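Transcriptional activator, putative (Pyrococcus furiosus, PDB 1RTW) is of unknown function but may be a transcriptional regulator, built as an all-helical member of the TENA/THI-4/PQQC family. Local coordinates at residues H20-E25 with E37-N42; F69-Y74 with V165-K170; G121-Y126 with E185-V190. One frame throughout, in Å; residues are numbered along the deposited sequence.

Contact 1. Residues H20-E25 with E37-N42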
ATOM      1  N   HIS B  20      -6.739  16.424  30.778  1.00 30.55           N
ATOM      2  CA  HIS B  20      -7.761  15.385  30.802  1.00 29.74           C
ATOM      3  C   HIS B  20      -7.645  14.795  32.196  1.00 30.04           C
ATOM      4  O   HIS B  20      -6.604  14.940  32.840  1.00 30.72           O
ATOM      5  CB  HIS B  20      -7.472  14.299  29.763  1.00 26.96           C
ATOM      6  CG  HIS B  20      -8.409  13.133  29.829  1.00 23.04           C
ATOM      7  ND1 HIS B  20      -8.206  12.061  30.670  1.00 22.27           N
ATOM      8  CD2 HIS B  20      -9.559  12.871  29.160  1.00 22.27           C
ATOM      9  CE1 HIS B  20      -9.188  11.190  30.519  1.00 22.68           C
ATOM     10  NE2 HIS B  20     -10.023  11.659  29.607  1.00 20.13           N
ATOM     11  N   LYS B  21      -8.708  14.134  32.650  1.00 29.92           N
ATOM     12  CA  LYS B  21      -8.748  13.503  33.968  1.00 29.58           C
ATOM     13  C   LYS B  21      -7.443  12.774  34.275  1.00 28.35           C
ATOM     14  O   LYS B  21      -6.847  12.964  35.341  1.00 28.91           O
ATOM     15  CB  LYS B  21      -9.924  12.518  34.029  1.00 29.19           C
ATOM     16  CG  LYS B  21     -10.120  11.814  35.359  1.00 32.86           C
ATOM     17  CD  LYS B  21     -11.229  10.764  35.254  1.00 35.88           C
ATOM     18  CE  LYS B  21     -11.400   9.998  36.556  1.00 37.37           C
ATOM     19  NZ  LYS B  21     -12.408   8.899  36.424  1.00 40.69           N
ATOM     20  N   PHE B  22      -6.971  12.002  33.301  1.00 26.40           N
ATOM     21  CA  PHE B  22      -5.743  11.230  33.446  1.00 27.12           C
ATOM     22  C   PHE B  22      -4.526  12.096  33.761  1.00 28.71           C
ATOM     23  O   PHE B  22      -3.675  11.702  34.562  1.00 30.73           O
ATOM     24  CB  PHE B  22      -5.488  10.406  32.180  1.00 24.50           C
ATOM     25  CG  PHE B  22      -4.339   9.442  32.297  1.00 24.04           C
ATOM     26  CD1 PHE B  22      -3.058   9.814  31.906  1.00 21.75           C
ATOM     27  CD2 PHE B  22      -4.551   8.146  32.765  1.00 23.01           C
ATOM     28  CE1 PHE B  22      -2.004   8.910  31.978  1.00 21.88           C
ATOM     29  CE2 PHE B  22      -3.502   7.229  32.841  1.00 21.78           C
ATOM     30  CZ  PHE B  22      -2.225   7.613  32.445  1.00 21.81           C
ATOM     31  N   LEU B  23      -4.445  13.266  33.131  1.00 29.47           N
ATOM     32  CA  LEU B  23      -3.327  14.180  33.340  1.00 30.26           C
ATOM     33  C   LEU B  23      -3.364  14.852  34.707  1.00 32.39           C
ATOM     34  O   LEU B  23      -2.318  15.118  35.294  1.00 32.45           O
ATOM     35  CB  LEU B  23      -3.270  15.226  32.223  1.00 29.06           C
ATOM     36  CG  LEU B  23      -3.209  14.675  30.787  1.00 29.93           C
ATOM     37  CD1 LEU B  23      -3.083  15.813  29.799  1.00 30.92           C
ATOM     38  CD2 LEU B  23      -2.048  13.711  30.612  1.00 30.41           C
ATOM     39  N   ILE B  24      -4.566  15.128  35.209  1.00 34.90           N
ATOM     40  CA  ILE B  24      -4.728  15.748  36.522  1.00 37.66           C
ATOM     41  C   ILE B  24      -4.225  14.784  37.585  1.00 38.25           C
ATOM     42  O   ILE B  24      -3.555  15.184  38.540  1.00 40.48           O
ATOM     43  CB  ILE B  24      -6.210  16.040  36.839  1.00 39.31           C
ATOM     44  CG1 ILE B  24      -6.768  17.081  35.874  1.00 39.82           C
ATOM     45  CG2 ILE B  24      -6.362  16.506  38.283  1.00 37.42           C
ATOM     46  CD1 ILE B  24      -8.269  17.283  36.012  1.00 43.33           C
ATOM     47  N   GLU B  25      -4.540  13.508  37.401  1.00 36.98           N
ATOM     48  CA  GLU B  25      -4.141  12.495  38.358  1.00 36.62           C
ATOM     49  C   GLU B  25      -2.652  12.221  38.315  1.00 37.38           C
ATOM     50  O   GLU B  25      -2.045  11.942  39.344  1.00 36.99           O
ATOM     51  CB  GLU B  25      -4.965  11.228  38.163  1.00 35.48           C
ATOM     52  CG  GLU B  25      -6.451  11.473  38.376  1.00 33.51           C
ATOM     53  CD  GLU B  25      -7.292  10.216  38.325  1.00 31.47           C
ATOM     54  OE1 GLU B  25      -6.765   9.123  38.036  1.00 30.87           O
ATOM     55  OE2 GLU B  25      -8.501  10.338  38.583  1.00 31.24           O
ATOM     56  N   GLU B  37      -1.558   1.176  34.411  1.00 28.29           N
ATOM     57  CA  GLU B  37      -1.239  -0.074  33.734  1.00 28.10           C
ATOM     58  C   GLU B  37      -2.026  -0.228  32.441  1.00 27.95           C
ATOM     59  O   GLU B  37      -1.465  -0.598  31.408  1.00 29.29           O
ATOM     60  CB  GLU B  37      -1.480  -1.274  34.649  1.00 27.99           C
ATOM     61  CG  GLU B  37      -1.245  -2.613  33.958  1.00 32.21           C
ATOM     62  CD  GLU B  37      -1.159  -3.805  34.920  1.00 37.25           C
ATOM     63  OE1 GLU B  37      -0.714  -3.633  36.081  1.00 39.14           O
ATOM     64  OE2 GLU B  37      -1.509  -4.927  34.494  1.00 36.34           O
ATOM     65  N   LYS B  38      -3.318   0.070  32.498  1.00 26.39           N
ATOM     66  CA  LYS B  38      -4.175  -0.032  31.327  1.00 26.06           C
ATOM     67  C   LYS B  38      -3.708   0.943  30.244  1.00 23.56           C
ATOM     68  O   LYS B  38      -3.671   0.595  29.065  1.00 22.64           O
ATOM     69  CB  LYS B  38      -5.638   0.230  31.712  1.00 30.34           C
ATOM     70  CG  LYS B  38      -6.630  -0.046  30.597  1.00 36.39           C
ATOM     71  CD  LYS B  38      -8.027  -0.249  31.144  1.00 42.44           C
ATOM     72  CE  LYS B  38      -8.129  -1.538  31.947  1.00 45.58           C
ATOM     73  NZ  LYS B  38      -7.850  -2.730  31.092  1.00 49.24           N
ATOM     74  N   TRP B  39      -3.328   2.153  30.644  1.00 20.58           N
ATOM     75  CA  TRP B  39      -2.845   3.134  29.684  1.00 20.29           C
ATOM     76  C   TRP B  39      -1.549   2.646  29.045  1.00 19.34           C
ATOM     77  O   TRP B  39      -1.360   2.786  27.845  1.00 20.69           O
ATOM     78  CB  TRP B  39      -2.608   4.505  30.333  1.00 18.17           C
ATOM     79  CG  TRP B  39      -1.851   5.438  29.410  1.00 19.08           C
ATOM     80  CD1 TRP B  39      -2.372   6.179  28.386  1.00 18.39           C
ATOM     81  CD2 TRP B  39      -0.429   5.636  29.363  1.00 19.86           C
ATOM     82  NE1 TRP B  39      -1.366   6.812  27.700  1.00 19.39           N
ATOM     83  CE2 TRP B  39      -0.164   6.496  28.276  1.00 19.24           C
ATOM     84  CE3 TRP B  39       0.645   5.163  30.131  1.00 18.49           C
ATOM     85  CZ2 TRP B  39       1.142   6.893  27.932  1.00 19.85           C
ATOM     86  CZ3 TRP B  39       1.945   5.558  29.787  1.00 18.75           C
ATOM     87  CH2 TRP B  39       2.178   6.415  28.699  1.00 17.97           C
ATOM     88  N   LEU B  40      -0.671   2.072  29.865  1.00 19.01           N
ATOM     89  CA  LEU B  40       0.622   1.566  29.423  1.00 17.67           C
ATOM     90  C   LEU B  40       0.489   0.490  28.347  1.00 16.31           C
ATOM     91  O   LEU B  40       1.069   0.612  27.270  1.00 16.68           O
ATOM     92  CB  LEU B  40       1.395   1.011  30.623  1.00 18.55           C
ATOM     93  CG  LEU B  40       2.878   0.713  30.432  1.00 17.26           C
ATOM     94  CD1 LEU B  40       3.666   2.005  30.481  1.00 18.19           C
ATOM     95  CD2 LEU B  40       3.353  -0.224  31.510  1.00 18.27           C
ATOM     96  N   VAL B  41      -0.280  -0.555  28.641  1.00 14.96           N
ATOM     97  CA  VAL B  41      -0.506  -1.661  27.706  1.00 14.50           C
ATOM     98  C   VAL B  41      -1.053  -1.163  26.368  1.00 14.20           C
ATOM     99  O   VAL B  41      -0.616  -1.595  25.305  1.00 13.81           O
ATOM    100  CB  VAL B  41      -1.506  -2.685  28.307  1.00 15.63           C
ATOM    101  CG1 VAL B  41      -1.888  -3.729  27.294  1.00 14.86           C
ATOM    102  CG2 VAL B  41      -0.897  -3.363  29.547  1.00 15.24           C
ATOM    103  N   ASN B  42      -1.988  -0.225  26.424  1.00 13.11           N
ATOM    104  CA  ASN B  42      -2.587   0.302  25.213  1.00 13.50           C
ATOM    105  C   ASN B  42      -1.729   1.307  24.463  1.00 13.34           C
ATOM    106  O   ASN B  42      -1.725   1.329  23.233  1.00 12.54           O
ATOM    107  CB  ASN B  42      -3.968   0.872  25.508  1.00 14.23           C
ATOM    108  CG  ASN B  42      -4.983  -0.207  25.760  1.00 15.67           C
ATOM    109  OD1 ASN B  42      -5.652  -0.679  24.839  1.00 17.88           O
ATOM    110  ND2 ASN B  42      -5.100  -0.620  27.011  1.00 18.22           N
TER
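Within the all-helical TENA/THI-4/PQQC fold, the short helix 21-28 is fastened to the long helix 33-60 by an aromatic pair, Phe-22 against Trp-39. The far end of the phenyl ring does the touching: Phe-22 CZ lies 3.8 Å from Trp-39 CG, and Phe-22 CE2 comes as near to Trp-39 CB. Phe-22 approaches over one face of the indole, but its plane is inclined by 38° to the five-membered ring, so the two rings meet aslant. Large rings suit this place because the helix backbones stay well apart, with the CA atoms of Phe-22 and Trp-39 9.4 Å from each other. In both residues CG stands anti to the backbone N (chi1 -173° in Phe-22), carrying each ring out into the gap. Trp-39 NE1 is hydrogen-bonded to Tyr-132 OH, so the buried indole keeps a polar partner. Around the pair, the ring of Trp-202 also meets that of Phe-22, and Trp-39 packs on Trp-156 of helix 150-157.

His-20 is the N-cap of helix 21-28. His-20 ND1 accepts a nearly straight 2.9 Å bond from Phe-22 N, the donor tilted 25° out of the imidazole plane, which ties the backbone behind the phenyl ring to the imidazole; His-20 NE2 is engaged by Asp-203 OD2.

Contact 2. Residues F69-Y74 with V165-K170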
ATOM      1  N   PHE B  69      12.974  11.285   8.332  1.00 15.38           N
ATOM      2  CA  PHE B  69      12.207  10.097   8.665  1.00 13.73           C
ATOM      3  C   PHE B  69      13.073   8.999   9.243  1.00 13.94           C
ATOM      4  O   PHE B  69      12.644   8.295  10.154  1.00 13.80           O
ATOM      5  CB  PHE B  69      11.427   9.593   7.454  1.00 13.22           C
ATOM      6  CG  PHE B  69      10.064  10.228   7.306  1.00 13.35           C
ATOM      7  CD1 PHE B  69       9.013   9.841   8.130  1.00 12.97           C
ATOM      8  CD2 PHE B  69       9.830  11.196   6.344  1.00 11.70           C
ATOM      9  CE1 PHE B  69       7.745  10.405   7.993  1.00 14.85           C
ATOM     10  CE2 PHE B  69       8.564  11.769   6.201  1.00 14.56           C
ATOM     11  CZ  PHE B  69       7.520  11.372   7.024  1.00 12.77           C
ATOM     12  N   ALA B  70      14.298   8.863   8.735  1.00 15.06           N
ATOM     13  CA  ALA B  70      15.211   7.839   9.250  1.00 16.46           C
ATOM     14  C   ALA B  70      15.561   8.101  10.711  1.00 17.13           C
ATOM     15  O   ALA B  70      15.516   7.185  11.541  1.00 15.86           O
ATOM     16  CB  ALA B  70      16.465   7.776   8.421  1.00 17.65           C
ATOM     17  N   GLU B  71      15.855   9.364  11.012  1.00 17.85           N
ATOM     18  CA  GLU B  71      16.215   9.813  12.350  1.00 21.68           C
ATOM     19  C   GLU B  71      15.033   9.782  13.303  1.00 22.58           C
ATOM     20  O   GLU B  71      15.176   9.369  14.455  1.00 24.03           O
ATOM     21  CB  GLU B  71      16.778  11.240  12.296  1.00 25.85           C
ATOM     22  CG  GLU B  71      18.136  11.367  11.602  1.00 31.64           C
ATOM     23  CD  GLU B  71      18.360  12.730  10.955  1.00 37.22           C
ATOM     24  OE1 GLU B  71      19.184  12.799  10.013  1.00 43.49           O
ATOM     25  OE2 GLU B  71      17.717  13.727  11.365  1.00 35.58           O
ATOM     26  N   SER B  72      13.872  10.224  12.823  1.00 22.45           N
ATOM     27  CA  SER B  72      12.663  10.261  13.640  1.00 20.81           C
ATOM     28  C   SER B  72      12.194   8.874  14.026  1.00 20.51           C
ATOM     29  O   SER B  72      11.868   8.629  15.190  1.00 22.79           O
ATOM     30  CB  SER B  72      11.542  11.003  12.923  1.00 20.33           C
ATOM     31  OG  SER B  72      11.917  12.334  12.683  1.00 19.33           O
ATOM     32  N   ILE B  73      12.153   7.966  13.059  1.00 19.56           N
ATOM     33  CA  ILE B  73      11.728   6.592  13.344  1.00 17.23           C
ATOM     34  C   ILE B  73      12.665   5.948  14.363  1.00 16.86           C
ATOM     35  O   ILE B  73      12.209   5.288  15.307  1.00 14.89           O
ATOM     36  CB  ILE B  73      11.657   5.752  12.071  1.00 15.97           C
ATOM     37  CG1 ILE B  73      10.494   6.247  11.211  1.00 16.56           C
ATOM     38  CG2 ILE B  73      11.492   4.271  12.406  1.00 15.65           C
ATOM     39  CD1 ILE B  73      10.367   5.516   9.878  1.00 16.58           C
ATOM     40  N   TYR B  74      13.965   6.192  14.204  1.00 15.32           N
ATOM     41  CA  TYR B  74      14.958   5.652  15.123  1.00 16.77           C
ATOM     42  C   TYR B  74      14.721   6.251  16.515  1.00 17.19           C
ATOM     43  O   TYR B  74      14.703   5.529  17.510  1.00 16.37           O
ATOM     44  CB  TYR B  74      16.373   5.976  14.634  1.00 21.22           C
ATOM     45  CG  TYR B  74      17.467   5.415  15.515  1.00 24.91           C
ATOM     46  CD1 TYR B  74      17.596   4.038  15.715  1.00 27.61           C
ATOM     47  CD2 TYR B  74      18.347   6.260  16.181  1.00 25.70           C
ATOM     48  CE1 TYR B  74      18.578   3.521  16.566  1.00 30.35           C
ATOM     49  CE2 TYR B  74      19.329   5.756  17.027  1.00 28.23           C
ATOM     50  CZ  TYR B  74      19.438   4.390  17.217  1.00 30.29           C
ATOM     51  OH  TYR B  74      20.405   3.889  18.058  1.00 34.86           O
ATOM     52  N   VAL B 165       9.044  18.152  17.489  1.00 24.82           N
ATOM     53  CA  VAL B 165       7.715  18.647  17.150  1.00 27.62           C
ATOM     54  C   VAL B 165       7.839  19.901  16.290  1.00 30.72           C
ATOM     55  O   VAL B 165       7.144  20.045  15.283  1.00 26.89           O
ATOM     56  CB  VAL B 165       6.888  18.977  18.423  1.00 25.82           C
ATOM     57  CG1 VAL B 165       5.613  19.715  18.055  1.00 22.48           C
ATOM     58  CG2 VAL B 165       6.544  17.698  19.162  1.00 24.75           C
ATOM     59  N   LYS B 166       8.744  20.793  16.685  1.00 37.54           N
ATOM     60  CA  LYS B 166       8.976  22.035  15.956  1.00 43.54           C
ATOM     61  C   LYS B 166       9.463  21.730  14.539  1.00 40.47           C
ATOM     62  O   LYS B 166       9.084  22.411  13.580  1.00 38.76           O
ATOM     63  CB  LYS B 166      10.008  22.894  16.692  1.00 55.22           C
ATOM     64  CG  LYS B 166      10.203  24.290  16.107  1.00 67.82           C
ATOM     65  CD  LYS B 166       8.965  25.168  16.278  1.00 78.25           C
ATOM     66  CE  LYS B 166       8.676  25.462  17.748  1.00 84.72           C
ATOM     67  NZ  LYS B 166       9.811  26.159  18.420  1.00 92.92           N
ATOM     68  N   ARG B 167      10.272  20.681  14.419  1.00 36.67           N
ATOM     69  CA  ARG B 167      10.821  20.260  13.139  1.00 35.20           C
ATOM     70  C   ARG B 167       9.711  19.744  12.218  1.00 32.56           C
ATOM     71  O   ARG B 167       9.728  20.020  11.017  1.00 32.40           O
ATOM     72  CB  ARG B 167      11.899  19.195  13.348  1.00 37.16           C
ATOM     73  CG  ARG B 167      12.755  18.927  12.127  1.00 44.31           C
ATOM     74  CD  ARG B 167      13.830  17.875  12.407  1.00 49.89           C
ATOM     75  NE  ARG B 167      14.645  17.606  11.217  1.00 54.55           N
ATOM     76  CZ  ARG B 167      15.460  16.560  11.066  1.00 55.79           C
ATOM     77  NH1 ARG B 167      15.586  15.656  12.032  1.00 55.95           N
ATOM     78  NH2 ARG B 167      16.149  16.414   9.939  1.00 56.01           N
ATOM     79  N   ILE B 168       8.739  19.025  12.787  1.00 27.81           N
ATOM     80  CA  ILE B 168       7.612  18.497  12.014  1.00 24.66           C
ATOM     81  C   ILE B 168       6.739  19.666  11.557  1.00 23.67           C
ATOM     82  O   ILE B 168       6.284  19.715  10.408  1.00 18.43           O
ATOM     83  CB  ILE B 168       6.751  17.506  12.856  1.00 23.07           C
ATOM     84  CG1 ILE B 168       7.528  16.209  13.110  1.00 23.61           C
ATOM     85  CG2 ILE B 168       5.462  17.168  12.135  1.00 21.39           C
ATOM     86  CD1 ILE B 168       6.919  15.340  14.179  1.00 18.08           C
ATOM     87  N   GLU B 169       6.531  20.602  12.476  1.00 25.08           N
ATOM     88  CA  GLU B 169       5.731  21.791  12.239  1.00 29.72           C
ATOM     89  C   GLU B 169       6.261  22.590  11.049  1.00 30.13           C
ATOM     90  O   GLU B 169       5.507  22.936  10.136  1.00 27.27           O
ATOM     91  CB  GLU B 169       5.735  22.660  13.501  1.00 33.75           C
ATOM     92  CG  GLU B 169       4.828  23.868  13.452  1.00 39.66           C
ATOM     93  CD  GLU B 169       4.870  24.690  14.733  1.00 45.66           C
ATOM     94  OE1 GLU B 169       4.805  24.103  15.842  1.00 46.98           O
ATOM     95  OE2 GLU B 169       4.959  25.932  14.628  1.00 46.74           O
ATOM     96  N   LYS B 170       7.566  22.845  11.056  1.00 32.25           N
ATOM     97  CA  LYS B 170       8.222  23.603   9.999  1.00 34.75           C
ATOM     98  C   LYS B 170       8.076  22.912   8.644  1.00 34.02           C
ATOM     99  O   LYS B 170       7.841  23.577   7.628  1.00 35.72           O
ATOM    100  CB  LYS B 170       9.698  23.817  10.346  1.00 39.50           C
ATOM    101  CG  LYS B 170      10.413  24.816   9.458  1.00 45.13           C
ATOM    102  CD  LYS B 170      11.835  25.042   9.942  1.00 52.78           C
ATOM    103  CE  LYS B 170      12.597  26.004   9.033  1.00 55.87           C
ATOM    104  NZ  LYS B 170      12.743  25.475   7.647  1.00 58.34           N
TER
HETATM  105  O   HOH W   1      14.228  14.140  14.257  1.00 31.26           O
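Glu-71 and Arg-167 meet in a salt bridge that spans the gap between helix 66-89 and helix 159-176. A single carboxylate oxygen makes the link: Arg-167 NH1 donates to Glu-71 OE2 over 3.0 Å with an N-H...O angle of 163°, and the oxygen sits close to the guanidinium plane, at its edge. Arg-167 NH2 turns to the same oxygen, Glu-71 OE2, at 3.4 Å, a weak and more bent bond. The two nitrogens therefore converge on OE2 instead of pairing with both oxygens side by side, and the carboxylate and guanidinium planes differ by 25°.

Long, flexible residues suit a place where the helices do not approach closely. Arg-167 sends CG off anti to its own N (chi1 -166°) and runs extended as far as NE, which takes the charged end across the gap; Glu-71, extended beyond CG, crosses it at about a right angle. A water adds a weak second link, accepting from Arg-167 NH1 at 3.0 Å and donating to Ser-72 OG at 3.3 Å. Ser-72 OG is itself hydrogen-bonded to Phe-68 O, one turn back, a common way for serine to settle its hydroxyl inside a helix. Being at the surface, the ion pair is probably weakened by surrounding solvent.

Phe-68 gives the arginine an apolar support, touching both Arg-167 and Ile-168. On the same helix as Arg-167, Ile-168 packs on Phe-122 and Tyr-126 of helix 118-142. On helix 66-89, Phe-69 and Ser-72 rest against helix 33-60, while Glu-71 packs on Tyr-74 of the second subunit and Tyr-74 stacks on that same residue, so the salt bridge borders the subunit interface.

Contact 3. Residues G121-Y126 with E185-V190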
ATOM      1  N   GLY B 121      -1.212  12.506   5.662  1.00 16.80           N
ATOM      2  CA  GLY B 121      -0.408  11.661   6.513  1.00 16.25           C
ATOM      3  C   GLY B 121       0.493  12.465   7.428  1.00 16.32           C
ATOM      4  O   GLY B 121       0.525  12.237   8.638  1.00 14.45           O
ATOM      5  N   PHE B 122       1.216  13.418   6.851  1.00 16.46           N
ATOM      6  CA  PHE B 122       2.117  14.253   7.627  1.00 16.82           C
ATOM      7  C   PHE B 122       1.331  15.118   8.608  1.00 16.61           C
ATOM      8  O   PHE B 122       1.802  15.391   9.709  1.00 17.51           O
ATOM      9  CB  PHE B 122       3.002  15.109   6.712  1.00 16.29           C
ATOM     10  CG  PHE B 122       4.333  15.451   7.322  1.00 19.57           C
ATOM     11  CD1 PHE B 122       5.376  14.541   7.285  1.00 19.92           C
ATOM     12  CD2 PHE B 122       4.526  16.653   7.988  1.00 18.01           C
ATOM     13  CE1 PHE B 122       6.589  14.818   7.907  1.00 21.05           C
ATOM     14  CE2 PHE B 122       5.737  16.938   8.610  1.00 16.90           C
ATOM     15  CZ  PHE B 122       6.771  16.016   8.572  1.00 18.86           C
ATOM     16  N   THR B 123       0.125  15.528   8.219  1.00 15.93           N
ATOM     17  CA  THR B 123      -0.718  16.323   9.102  1.00 16.71           C
ATOM     18  C   THR B 123      -1.086  15.458  10.311  1.00 16.16           C
ATOM     19  O   THR B 123      -1.062  15.934  11.454  1.00 19.54           O
ATOM     20  CB  THR B 123      -2.004  16.828   8.373  1.00 18.16           C
ATOM     21  OG1 THR B 123      -1.633  17.763   7.358  1.00 17.02           O
ATOM     22  CG2 THR B 123      -2.943  17.527   9.327  1.00 16.25           C
ATOM     23  N   ALA B 124      -1.388  14.181  10.068  1.00 13.68           N
ATOM     24  CA  ALA B 124      -1.739  13.271  11.165  1.00 12.81           C
ATOM     25  C   ALA B 124      -0.546  13.094  12.110  1.00 12.74           C
ATOM     26  O   ALA B 124      -0.716  13.033  13.334  1.00 11.22           O
ATOM     27  CB  ALA B 124      -2.186  11.917  10.627  1.00 10.16           C
ATOM     28  N   LEU B 125       0.657  13.035  11.533  1.00 10.96           N
ATOM     29  CA  LEU B 125       1.868  12.882  12.318  1.00 11.93           C
ATOM     30  C   LEU B 125       2.023  14.073  13.262  1.00 13.64           C
ATOM     31  O   LEU B 125       2.179  13.898  14.466  1.00 12.44           O
ATOM     32  CB  LEU B 125       3.096  12.770  11.414  1.00 10.26           C
ATOM     33  CG  LEU B 125       4.438  12.742  12.166  1.00  8.53           C
ATOM     34  CD1 LEU B 125       4.540  11.465  12.990  1.00  9.26           C
ATOM     35  CD2 LEU B 125       5.565  12.814  11.185  1.00  6.27           C
ATOM     36  N   TYR B 126       1.947  15.280  12.703  1.00 16.59           N
ATOM     37  CA  TYR B 126       2.071  16.507  13.485  1.00 18.79           C
ATOM     38  C   TYR B 126       1.109  16.511  14.656  1.00 17.70           C
ATOM     39  O   TYR B 126       1.510  16.722  15.798  1.00 20.81           O
ATOM     40  CB  TYR B 126       1.789  17.745  12.616  1.00 20.67           C
ATOM     41  CG  TYR B 126       1.808  19.044  13.399  1.00 20.92           C
ATOM     42  CD1 TYR B 126       2.919  19.400  14.159  1.00 22.66           C
ATOM     43  CD2 TYR B 126       0.705  19.896  13.405  1.00 22.90           C
ATOM     44  CE1 TYR B 126       2.936  20.565  14.906  1.00 24.45           C
ATOM     45  CE2 TYR B 126       0.709  21.076  14.149  1.00 23.80           C
ATOM     46  CZ  TYR B 126       1.830  21.402  14.901  1.00 25.06           C
ATOM     47  OH  TYR B 126       1.855  22.553  15.659  1.00 27.65           O
ATOM     48  N   GLU B 185      -7.980  21.114   2.978  1.00 43.08           N
ATOM     49  CA  GLU B 185      -9.193  20.763   3.720  1.00 44.43           C
ATOM     50  C   GLU B 185      -9.213  19.289   4.100  1.00 43.91           C
ATOM     51  O   GLU B 185      -9.705  18.926   5.167  1.00 41.73           O
ATOM     52  CB  GLU B 185     -10.455  21.109   2.921  1.00 46.25           C
ATOM     53  CG  GLU B 185     -11.069  22.467   3.259  1.00 49.48           C
ATOM     54  CD  GLU B 185     -11.567  22.574   4.701  1.00 50.65           C
ATOM     55  OE1 GLU B 185     -12.142  21.598   5.235  1.00 50.66           O
ATOM     56  OE2 GLU B 185     -11.400  23.657   5.297  1.00 50.97           O
ATOM     57  N   ARG B 186      -8.699  18.446   3.209  1.00 46.34           N
ATOM     58  CA  ARG B 186      -8.631  17.008   3.456  1.00 48.01           C
ATOM     59  C   ARG B 186      -7.766  16.800   4.699  1.00 42.34           C
ATOM     60  O   ARG B 186      -8.143  16.071   5.614  1.00 38.01           O
ATOM     61  CB  ARG B 186      -8.003  16.288   2.259  1.00 58.65           C
ATOM     62  CG  ARG B 186      -8.903  16.159   1.036  1.00 72.14           C
ATOM     63  CD  ARG B 186      -9.498  14.762   0.934  1.00 83.10           C
ATOM     64  NE  ARG B 186     -10.305  14.601  -0.272  1.00 95.21           N
ATOM     65  CZ  ARG B 186     -10.819  13.446  -0.691  1.00102.65           C
ATOM     66  NH1 ARG B 186     -10.615  12.329  -0.004  1.00107.53           N
ATOM     67  NH2 ARG B 186     -11.544  13.411  -1.802  1.00107.68           N
ATOM     68  N   ALA B 187      -6.630  17.490   4.732  1.00 36.84           N
ATOM     69  CA  ALA B 187      -5.713  17.414   5.858  1.00 34.06           C
ATOM     70  C   ALA B 187      -6.361  18.006   7.099  1.00 32.77           C
ATOM     71  O   ALA B 187      -6.194  17.473   8.190  1.00 34.77           O
ATOM     72  CB  ALA B 187      -4.420  18.142   5.538  1.00 31.97           C
ATOM     73  N   ARG B 188      -7.083  19.115   6.941  1.00 31.31           N
ATOM     74  CA  ARG B 188      -7.756  19.734   8.083  1.00 30.76           C
ATOM     75  C   ARG B 188      -8.677  18.709   8.738  1.00 28.92           C
ATOM     76  O   ARG B 188      -8.724  18.600   9.968  1.00 26.96           O
ATOM     77  CB  ARG B 188      -8.566  20.969   7.661  1.00 32.51           C
ATOM     78  CG  ARG B 188      -7.724  22.139   7.170  1.00 35.72           C
ATOM     79  CD  ARG B 188      -8.590  23.358   6.840  1.00 40.98           C
ATOM     80  NE  ARG B 188      -7.931  24.292   5.923  1.00 44.23           N
ATOM     81  CZ  ARG B 188      -7.084  25.252   6.292  1.00 46.64           C
ATOM     82  NH1 ARG B 188      -6.784  25.425   7.573  1.00 47.97           N
ATOM     83  NH2 ARG B 188      -6.510  26.025   5.376  1.00 48.29           N
ATOM     84  N   GLU B 189      -9.381  17.943   7.906  1.00 27.95           N
ATOM     85  CA  GLU B 189     -10.294  16.915   8.387  1.00 30.15           C
ATOM     86  C   GLU B 189      -9.553  15.815   9.142  1.00 28.31           C
ATOM     87  O   GLU B 189     -10.018  15.348  10.178  1.00 26.56           O
ATOM     88  CB  GLU B 189     -11.089  16.297   7.228  1.00 35.79           C
ATOM     89  CG  GLU B 189     -12.304  17.113   6.789  1.00 44.64           C
ATOM     90  CD  GLU B 189     -13.307  17.347   7.919  1.00 48.48           C
ATOM     91  OE1 GLU B 189     -13.509  16.437   8.756  1.00 51.50           O
ATOM     92  OE2 GLU B 189     -13.890  18.451   7.974  1.00 49.97           O
ATOM     93  N   VAL B 190      -8.412  15.388   8.610  1.00 25.91           N
ATOM     94  CA  VAL B 190      -7.629  14.354   9.263  1.00 24.70           C
ATOM     95  C   VAL B 190      -7.135  14.849  10.621  1.00 23.63           C
ATOM     96  O   VAL B 190      -7.203  14.111  11.608  1.00 22.95           O
ATOM     97  CB  VAL B 190      -6.465  13.859   8.364  1.00 24.03           C
ATOM     98  CG1 VAL B 190      -5.523  12.974   9.146  1.00 23.50           C
ATOM     99  CG2 VAL B 190      -7.026  13.063   7.195  1.00 23.11           C
TER
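Ala-187 and Val-190, one turn apart on helix 181-201, pack against Thr-123 and Ala-124 of helix 118-142 in a close helix-helix contact of the all-helical TENA/THI-4/PQQC fold. The small residues let the backbones draw together, with Thr-123 CA and Ala-187 CA only 6.1 Å apart. The segment begins on its outer side at Glu-185, whose OE2 lies 3.6 Å from Arg-188 NE in a salt bridge along the same helix.

Ala-187 lies flank-on to helix 118-142, and its CB touches Thr-123 OG1 at 3.4 Å. A methyl carbon offers no hydrogen bond, so this is packing; the hydroxyl is hydrogen-bonded to Leu-119 O in its own helix. Threonine suits the buried spot because that bond settles its polar branch while the methyl stays available for contact, and Thr-123 CG2 reaches Ala-187 O at 3.4 Å. Arg-188 follows, its CB directed away from helix 118-142, and pairs through NH1 with Glu-5 OE1 of helix 2-8. The last residue, Val-190, has CG1 anti to its backbone N (chi1 170°), and this methyl meets Ala-124 CB at 3.8 Å.

Overall arrangement
Contacts 1 and 3 are buried, while contact 2 lies at the surface. Contact 1 bridges a wide helix spacing with two large rings; contact 3 brings helices close through small side chains; contact 2 spans its gap with a salt bridge and a weakly held water. No helix is shared between any two contacts, yet helix 33-60 of contact 1 leads into helix 66-89 of contact 2, and helix 159-176 of contact 2 into helix 181-201 of contact 3. Contacts 2 and 3 adjoin, with centres about 16 Å apart, touching where Phe-69 and Ile-168 meet Phe-122 and Ile-168 also meets Tyr-126. Contact 1 lies about 25 Å from either, centre to centre, across the middle of the chain.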